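PDB 5CXW: penicillin-binding protein 1A from Mycobacterium tuberculosis, which builds cross-linked peptidoglycan for the cell wall, its penicillin-sensitive transpeptidase domain, the part in this structure, joining the peptide subunits. Local coordinates for residues A350-D353 against G354-G358. Sequence-based numbering, arbitrary orientation.
Sequences ATMD and GALKG
Met-352 and Leu-356, one helical turn apart, lie on the same buried flank of helix 343-356 and meet through methyl groups, Met-352 CE standing 4.2 Å from Leu-356 CD1. Three successive torsions of the same negative sign (chi1 -72°) coil the methionine chain and bring CE round to the leucine. Leu-356 sets CG beside its own backbone N, which leaves CG 3.3 Å from Met-352 O. That oxygen also accepts Leu-356 N at 3.0 Å, and the leucine branch thus sits beside a carbonyl already in use. Both residues pack on Leu-315 of strand 315-323 and Thr-312 of strand 303-312, in the antiparallel sheet of the transpeptidase domain. One face round, Ala-355 places CB 3.2 Å from Thr-351 O, and in the next backbone bond of the helix its N bonds to that oxygen at 2.8 Å. Ala-355 and Thr-351 face helix 39-53, where they touch Ala-41, Ala-45 and Ala-48, while Thr-351 OG1 turns back to the carbonyl of Ile-347. Gly-354, whose N bonds to Ala-350 O at 3.0 Å, leaves its own O to Gln-40 of that helix. Asp-353 directs its carboxylate back along the helix, OD2 in a salt bridge with Lys-349 and OD1 on the backbone N of Ala-283. Lys-357, with CG anti to the backbone N (chi1 -172°), runs its extended chain out from the exposed end; its CB remains 3.4 Å from Asp-353 O. The chemistry is thus divided by face: apolar methionine and leucine side chains meet the sheet, small side chains admit the neighbouring helix closely, and the aspartate's charge is met by Lys-349 one turn earlier and by the Ala-283 N-H, which together would probably steady its ionised form.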
ATOM      1  N   ALA A 350       2.705  -5.815  13.787  1.00 14.11           N
ATOM      2  CA  ALA A 350       1.968  -6.803  14.575  1.00 14.80           C
ATOM      3  C   ALA A 350       1.147  -7.708  13.680  1.00 14.78           C
ATOM      4  O   ALA A 350       1.101  -8.939  13.896  1.00 14.73           O
ATOM      5  CB  ALA A 350       1.080  -6.113  15.571  1.00 15.56           C
ATOM      6  N   THR A 351       0.553  -7.132  12.649  1.00 14.27           N
ATOM      7  CA  THR A 351      -0.240  -7.939  11.715  1.00 14.34           C
ATOM      8  C   THR A 351       0.677  -8.903  10.967  1.00 14.19           C
ATOM      9  O   THR A 351       0.376 -10.106  10.810  1.00 14.10           O
ATOM     10  CB  THR A 351      -0.954  -7.011  10.724  1.00 14.18           C
ATOM     11  OG1 THR A 351      -1.894  -6.152  11.432  1.00 14.36           O
ATOM     12  CG2 THR A 351      -1.751  -7.865   9.687  1.00 14.37           C
ATOM     13  N   MET A 352       1.805  -8.365  10.479  1.00 13.97           N
ATOM     14  CA  MET A 352       2.750  -9.194   9.698  1.00 14.43           C
ATOM     15  C   MET A 352       3.338 -10.329  10.556  1.00 14.97           C
ATOM     16  O   MET A 352       3.313 -11.492  10.155  1.00 15.20           O
ATOM     17  CB  MET A 352       3.846  -8.358   9.064  1.00 13.86           C
ATOM     18  CG  MET A 352       3.320  -7.502   7.895  1.00 13.78           C
ATOM     19  SD  MET A 352       2.965  -8.457   6.415  1.00 14.19           S
ATOM     20  CE  MET A 352       4.587  -8.599   5.645  1.00 13.97           C
ATOM     21  N   ASP A 353       3.811  -9.968  11.736  1.00 15.69           N
ATOM     22  CA  ASP A 353       4.430 -10.931  12.669  1.00 16.45           C
ATOM     23  C   ASP A 353       3.411 -12.048  12.993  1.00 17.31           C
ATOM     24  O   ASP A 353       3.713 -13.249  12.940  1.00 18.33           O
ATOM     25  CB  ASP A 353       4.871 -10.231  13.969  1.00 17.49           C
ATOM     26  CG  ASP A 353       6.162  -9.415  13.820  1.00 17.39           C
ATOM     27  OD1 ASP A 353       6.932  -9.670  12.852  1.00 17.37           O
ATOM     28  OD2 ASP A 353       6.441  -8.619  14.743  1.00 17.37           O
ATOM     29  N   GLY A 354       2.188 -11.643  13.330  1.00 17.17           N
ATOM     30  CA  GLY A 354       1.143 -12.601  13.610  1.00 17.33           C
ATOM     31  C   GLY A 354       0.745 -13.497  12.449  1.00 16.80           C
ATOM     32  O   GLY A 354       0.510 -14.702  12.632  1.00 17.07           O
ATOM     33  N   ALA A 355       0.585 -12.898  11.264  1.00 15.77           N
ATOM     34  CA  ALA A 355       0.138 -13.627  10.104  1.00 15.65           C
ATOM     35  C   ALA A 355       1.174 -14.615   9.647  1.00 16.02           C
ATOM     36  O   ALA A 355       0.809 -15.687   9.149  1.00 15.89           O
ATOM     37  CB  ALA A 355      -0.185 -12.656   8.973  1.00 15.29           C
ATOM     38  N   LEU A 356       2.453 -14.301   9.833  1.00 16.06           N
ATOM     39  CA  LEU A 356       3.557 -15.117   9.328  1.00 16.74           C
ATOM     40  C   LEU A 356       4.198 -16.025  10.411  1.00 17.96           C
ATOM     41  O   LEU A 356       5.087 -16.834  10.097  1.00 17.76           O
ATOM     42  CB  LEU A 356       4.631 -14.208   8.770  1.00 16.76           C
ATOM     43  CG  LEU A 356       4.158 -13.373   7.579  1.00 16.47           C
ATOM     44  CD1 LEU A 356       5.292 -12.511   7.087  1.00 16.27           C
ATOM     45  CD2 LEU A 356       3.709 -14.317   6.485  1.00 16.96           C
ATOM     46  N   LYS A 357       3.721 -15.895  11.648  1.00 19.02           N
ATOM     47  CA  LYS A 357       4.200 -16.707  12.753  1.00 21.00           C
ATOM     48  C   LYS A 357       4.122 -18.197  12.376  1.00 21.45           C
ATOM     49  O   LYS A 357       3.129 -18.667  11.864  1.00 21.08           O
ATOM     50  CB  LYS A 357       3.385 -16.459  14.014  1.00 22.33           C
ATOM     51  CG  LYS A 357       3.998 -17.147  15.216  1.00 24.97           C
ATOM     52  CD  LYS A 357       3.231 -16.793  16.460  1.00 26.70           C
ATOM     53  CE  LYS A 357       3.962 -17.352  17.635  1.00 29.40           C
ATOM     54  NZ  LYS A 357       3.209 -17.057  18.888  1.00 31.70           N
ATOM     55  N   GLY A 358       5.222 -18.903  12.610  1.00 22.34           N
ATOM     56  CA  GLY A 358       5.319 -20.313  12.322  1.00 22.84           C
ATOM     57  C   GLY A 358       5.789 -20.618  10.916  1.00 22.78           C
ATOM     58  O   GLY A 358       5.912 -21.795  10.572  1.00 23.38           O
TER